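PDB 3EO7: putative Nitroreductase from Anabaena variabilis ATCC 29413, which binds flavin mononucleotide and is probably an oxidoreductase of the nitroreductase family, though its substrate is not established. Local coordinates for residues 469-472 against 477-480; 351-356 against 472-477. All blocks are in the same frame, centred on the assembly; numbering follows the deposited sequence.

Contact 1 of 2, residues 469-472 against 477-480. With FMN (flavin mononucleotide), chain B.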
# COMPACT_ATOMS: atom_id res chain seq x y z
N LEU A 469 8.32 -8.03 1.78
CA LEU A 469 9.57 -7.86 2.52
C LEU A 469 9.90 -9.13 3.30
O LEU A 469 11.05 -9.61 3.25
CB LEU A 469 9.49 -6.63 3.42
CG LEU A 469 9.50 -5.27 2.68
CD1 LEU A 469 9.20 -4.11 3.66
CD2 LEU A 469 10.82 -5.07 1.92
N ALA A 470 8.92 -9.70 3.96
CA ALA A 470 9.14 -10.96 4.68
C ALA A 470 9.61 -12.07 3.74
O ALA A 470 10.53 -12.83 4.08
CB ALA A 470 7.91 -11.39 5.49
N ALA A 471 9.00 -12.17 2.57
CA ALA A 471 9.35 -13.20 1.60
C ALA A 471 10.79 -13.04 1.20
O ALA A 471 11.55 -13.99 1.23
CB ALA A 471 8.42 -13.13 0.34
N ILE A 472 11.18 -11.83 0.81
CA ILE A 472 12.55 -11.56 0.40
C ILE A 472 13.55 -11.83 1.52
O ILE A 472 14.59 -12.43 1.28
CB ILE A 472 12.71 -10.12 -0.14
CG1 ILE A 472 11.84 -9.93 -1.41
CG2 ILE A 472 14.22 -9.78 -0.34
CD1 ILE A 472 12.10 -10.92 -2.56
N GLY A 477 10.39 -16.14 -3.16
CA GLY A 477 9.87 -15.35 -4.29
C GLY A 477 8.49 -14.81 -3.95
O GLY A 477 7.74 -15.42 -3.18
N VAL A 478 8.18 -13.63 -4.48
CA VAL A 478 6.92 -12.98 -4.21
C VAL A 478 6.56 -12.00 -5.31
O VAL A 478 7.42 -11.39 -5.92
CB VAL A 478 6.98 -12.21 -2.84
CG1 VAL A 478 8.12 -11.15 -2.84
CG2 VAL A 478 5.59 -11.56 -2.48
N SER A 479 5.26 -11.89 -5.59
CA SER A 479 4.78 -10.87 -6.48
C SER A 479 3.30 -10.61 -6.28
O SER A 479 2.51 -11.54 -6.24
CB SER A 479 5.02 -11.23 -7.95
OG SER A 479 4.59 -10.16 -8.81
N GLY A 480 2.93 -9.33 -6.23
CA GLY A 480 1.55 -8.96 -6.26
C GLY A 480 1.02 -9.25 -7.66
O GLY A 480 1.80 -9.38 -8.63
N1 FMN B . 3.90 -8.25 -11.44
C2 FMN B . 3.46 -9.21 -12.34
O2 FMN B . 4.26 -9.91 -12.95
N3 FMN B . 2.14 -9.41 -12.63
C4 FMN B . 1.16 -8.65 -12.08
O4 FMN B . -0.03 -9.00 -12.23
C4A FMN B . 1.55 -7.68 -11.16
N5 FMN B . 0.61 -6.83 -10.60
C5A FMN B . 1.00 -5.91 -9.61
C6 FMN B . 0.07 -5.13 -8.94
C7 FMN B . 0.45 -4.20 -7.97
C7M FMN B . -0.61 -3.44 -7.16
C8 FMN B . 1.80 -4.05 -7.66
C8M FMN B . 2.26 -3.21 -6.49
C9 FMN B . 2.76 -4.83 -8.32
C9A FMN B . 2.36 -5.77 -9.29
N10 FMN B . 3.31 -6.54 -9.95
C10 FMN B . 2.92 -7.49 -10.86
C1' FMN B . 4.79 -6.25 -9.83
C2' FMN B . 5.24 -5.04 -10.62
O2' FMN B . 5.38 -5.39 -12.01
C3' FMN B . 6.54 -4.51 -10.04
O3' FMN B . 6.32 -3.99 -8.73
C4' FMN B . 7.25 -3.47 -10.93
O4' FMN B . 7.63 -4.06 -12.21
C5' FMN B . 8.48 -2.93 -10.22
O5' FMN B . 9.40 -3.94 -9.90
P FMN B . 9.85 -4.21 -8.41
O1P FMN B . 8.63 -4.65 -7.61
O2P FMN B . 10.89 -5.32 -8.52
O3P FMN B . 10.45 -2.97 -7.82
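At the helix-loop-strand connection leading to the FMN pocket of the nitroreductase fold, the last turn of helix 452-473 packs on the first residues of strand 477-481, through Ala471 and Val478. The strand starts after a short loop and runs to the flavin. The CB of Ala471 lies 3.6 Å from the CB of Val478. Both CB atoms point at the opposite segment, so the alanine methyl meets the branch point of Val478. Val478 CG1 sits between its backbone N and carbonyl carbon (chi1 58°). From there it also reaches Ile472, whose CD1 is 4.0 Å from Val478 CG1. Ile472 lies crosswise to Val478. No hydrogen bond joins the two segments; the contact is apolar and largely buried.

The far end of the strand is polar. The OG of Ser479 lies 3.3 Å from N1 of FMN and donates a 2.9 Å hydrogen bond to Gly480 O. The donor is tilted 18° from the plane of that carbonyl. Gly480 O itself is 3.1 Å from C4A of the flavin. Ser336, Gln425 and Gly482 are among the further residues that hydrogen-bond FMN.

On the strand side, Val478 and Ala471 both touch Leu507 of strand 500-508, the antiparallel neighbour of 477-481. On the helix side, Ile472 and Leu469 pack on Thr330 of helix 325-333.

Contact 2 of 2, residues 351-356 against 472-477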
# COMPACT_ATOMS: atom_id res chain seq x y z
N LYS A 351 4.13 -19.63 7.88
CA LYS A 351 3.78 -19.07 9.20
C LYS A 351 4.57 -17.79 9.50
O LYS A 351 4.02 -16.84 10.06
CB LYS A 351 3.96 -20.07 10.32
CG LYS A 351 2.87 -21.15 10.36
CD LYS A 351 3.06 -22.17 11.48
CE LYS A 351 4.26 -23.07 11.26
NZ LYS A 351 4.33 -24.17 12.32
N ALA A 352 5.86 -17.79 9.17
CA ALA A 352 6.72 -16.62 9.43
C ALA A 352 6.22 -15.40 8.63
O ALA A 352 6.17 -14.28 9.18
CB ALA A 352 8.18 -16.94 9.13
N LEU A 353 5.86 -15.61 7.36
CA LEU A 353 5.32 -14.53 6.51
C LEU A 353 4.06 -13.94 7.13
O LEU A 353 3.92 -12.71 7.22
CB LEU A 353 5.00 -15.04 5.10
CG LEU A 353 6.13 -15.63 4.29
CD1 LEU A 353 5.61 -16.08 2.92
CD2 LEU A 353 7.24 -14.62 4.18
N LEU A 354 3.16 -14.82 7.58
CA LEU A 354 1.90 -14.37 8.18
C LEU A 354 2.15 -13.65 9.50
O LEU A 354 1.45 -12.69 9.84
CB LEU A 354 0.96 -15.55 8.38
CG LEU A 354 0.47 -16.25 7.11
CD1 LEU A 354 -0.43 -17.50 7.46
CD2 LEU A 354 -0.27 -15.24 6.21
N ASP A 355 3.12 -14.12 10.25
CA ASP A 355 3.44 -13.52 11.54
C ASP A 355 3.92 -12.08 11.39
O ASP A 355 3.44 -11.19 12.08
CB ASP A 355 4.51 -14.35 12.25
CG ASP A 355 4.76 -13.88 13.67
OD1 ASP A 355 3.86 -14.02 14.51
OD2 ASP A 355 5.90 -13.39 13.93
N PHE A 356 4.83 -11.86 10.45
CA PHE A 356 5.37 -10.52 10.25
C PHE A 356 4.29 -9.58 9.70
O PHE A 356 4.24 -8.41 10.03
CB PHE A 356 6.59 -10.52 9.35
CG PHE A 356 7.10 -9.14 9.07
CD1 PHE A 356 7.71 -8.42 10.10
CD2 PHE A 356 6.98 -8.55 7.84
CE1 PHE A 356 8.18 -7.13 9.88
CE2 PHE A 356 7.48 -7.25 7.61
CZ PHE A 356 8.06 -6.54 8.65
N ILE A 472 11.18 -11.83 0.81
CA ILE A 472 12.55 -11.56 0.40
C ILE A 472 13.55 -11.83 1.52
O ILE A 472 14.59 -12.43 1.28
CB ILE A 472 12.71 -10.12 -0.14
CG1 ILE A 472 11.84 -9.93 -1.41
CG2 ILE A 472 14.22 -9.78 -0.34
CD1 ILE A 472 12.10 -10.92 -2.56
N GLN A 473 13.23 -11.43 2.76
CA GLN A 473 14.08 -11.73 3.90
C GLN A 473 14.34 -13.22 4.08
O GLN A 473 15.43 -13.62 4.46
CB GLN A 473 13.46 -11.18 5.17
CG GLN A 473 14.18 -11.51 6.50
CD GLN A 473 15.60 -11.00 6.59
OE1 GLN A 473 15.99 -10.05 5.90
NE2 GLN A 473 16.40 -11.62 7.48
N LEU A 474 13.32 -14.03 3.79
CA LEU A 474 13.39 -15.49 3.87
C LEU A 474 13.89 -16.18 2.58
O LEU A 474 13.77 -17.40 2.47
CB LEU A 474 12.03 -16.06 4.29
CG LEU A 474 11.52 -15.63 5.68
CD1 LEU A 474 10.25 -16.39 6.02
CD2 LEU A 474 12.54 -15.81 6.76
N ASN A 475 14.44 -15.40 1.64
CA ASN A 475 14.99 -15.95 0.38
C ASN A 475 13.95 -16.65 -0.46
O ASN A 475 14.24 -17.63 -1.17
CB ASN A 475 16.14 -16.90 0.70
CG ASN A 475 17.25 -16.23 1.47
OD1 ASN A 475 17.67 -16.72 2.52
ND2 ASN A 475 17.70 -15.10 0.98
N LEU A 476 12.74 -16.12 -0.39
CA LEU A 476 11.61 -16.64 -1.15
C LEU A 476 11.28 -15.68 -2.29
O LEU A 476 11.86 -14.59 -2.41
CB LEU A 476 10.40 -16.79 -0.23
CG LEU A 476 10.57 -17.69 1.00
CD1 LEU A 476 9.25 -17.63 1.81
CD2 LEU A 476 10.98 -19.10 0.63
N GLY A 477 10.39 -16.14 -3.16
CA GLY A 477 9.87 -15.35 -4.29
C GLY A 477 8.49 -14.81 -3.95
O GLY A 477 7.74 -15.42 -3.18
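Leu474 reaches across to Ala352 and Leu353 of helix 347-358 just where helix 452-473 comes to its end. All the direct contacts between 351-356 and 472-477 are apolar. The CD1 of Leu474 does most of the touching: it is 3.8 Å from Ala352 CB and 3.9 Å from Leu353 CD2. One methyl thus meets two consecutive residues of the helix. Leu353 CG lies anti to its carbonyl carbon (chi1 -59°), and the branch carries both methyls nearer the turn than the start of the side chain would suggest. Leu353 and Leu474 run antiparallel, each end passing the other. The second methyl of Leu353, CD1, serves another partner and lies 4.1 Å from Leu476 CD1. The forked end of Leu353 therefore joins both leucines of the turn.

No hydrogen bond crosses between the two segments; those within them shape each side. In helix 347-358, Asp355 N bonds to Lys351 O and Phe356 N to Ala352 O. The turn ends its helix with a Schellman motif. Asn475 has a positive phi (62°) and is the C-prime residue. Its N bonds to Ile472 O at 3.0 Å, and Leu476 N pairs with Ala471 O. This places Leu474 and Leu476, the residues before and after Asn475, with their CB atoms toward helix 347-358.

One turn on from Ala352, Phe356 continues the packing on helix 452-473, with a cation-pi contact to Arg466. Its carbonyl accepts a hydrogen bond from the same arginine.

The chemistry implies that the turn rests on segment 351-356 through van der Waals contact of methyl groups alone, at a partly buried site, while backbone bonds fix the turn itself.

In the fold
Contacts 1 and 2 lie on the same chain reversal, and their centres are 7 Å apart. They share Ile472 and Gly477. Contact 1 packs the end of helix 452-473 on strand 477-481; contact 2 packs the turn between them on helix 347-358. Leu353 links them directly: its CD2 is 3.4 Å from Ala471 N. Phe356 CD2 also packs 3.8 Å from Ala470 CB. Only contact 1 includes residues of the FMN pocket, Ser479 and Gly480, which touch the flavin. The shared Ile472 side chain is about 4 Å from that of Arg334, an FMN-binding residue. The side chain of Leu476, used by contact 2 alone, is about 11 Å from that of Arg334.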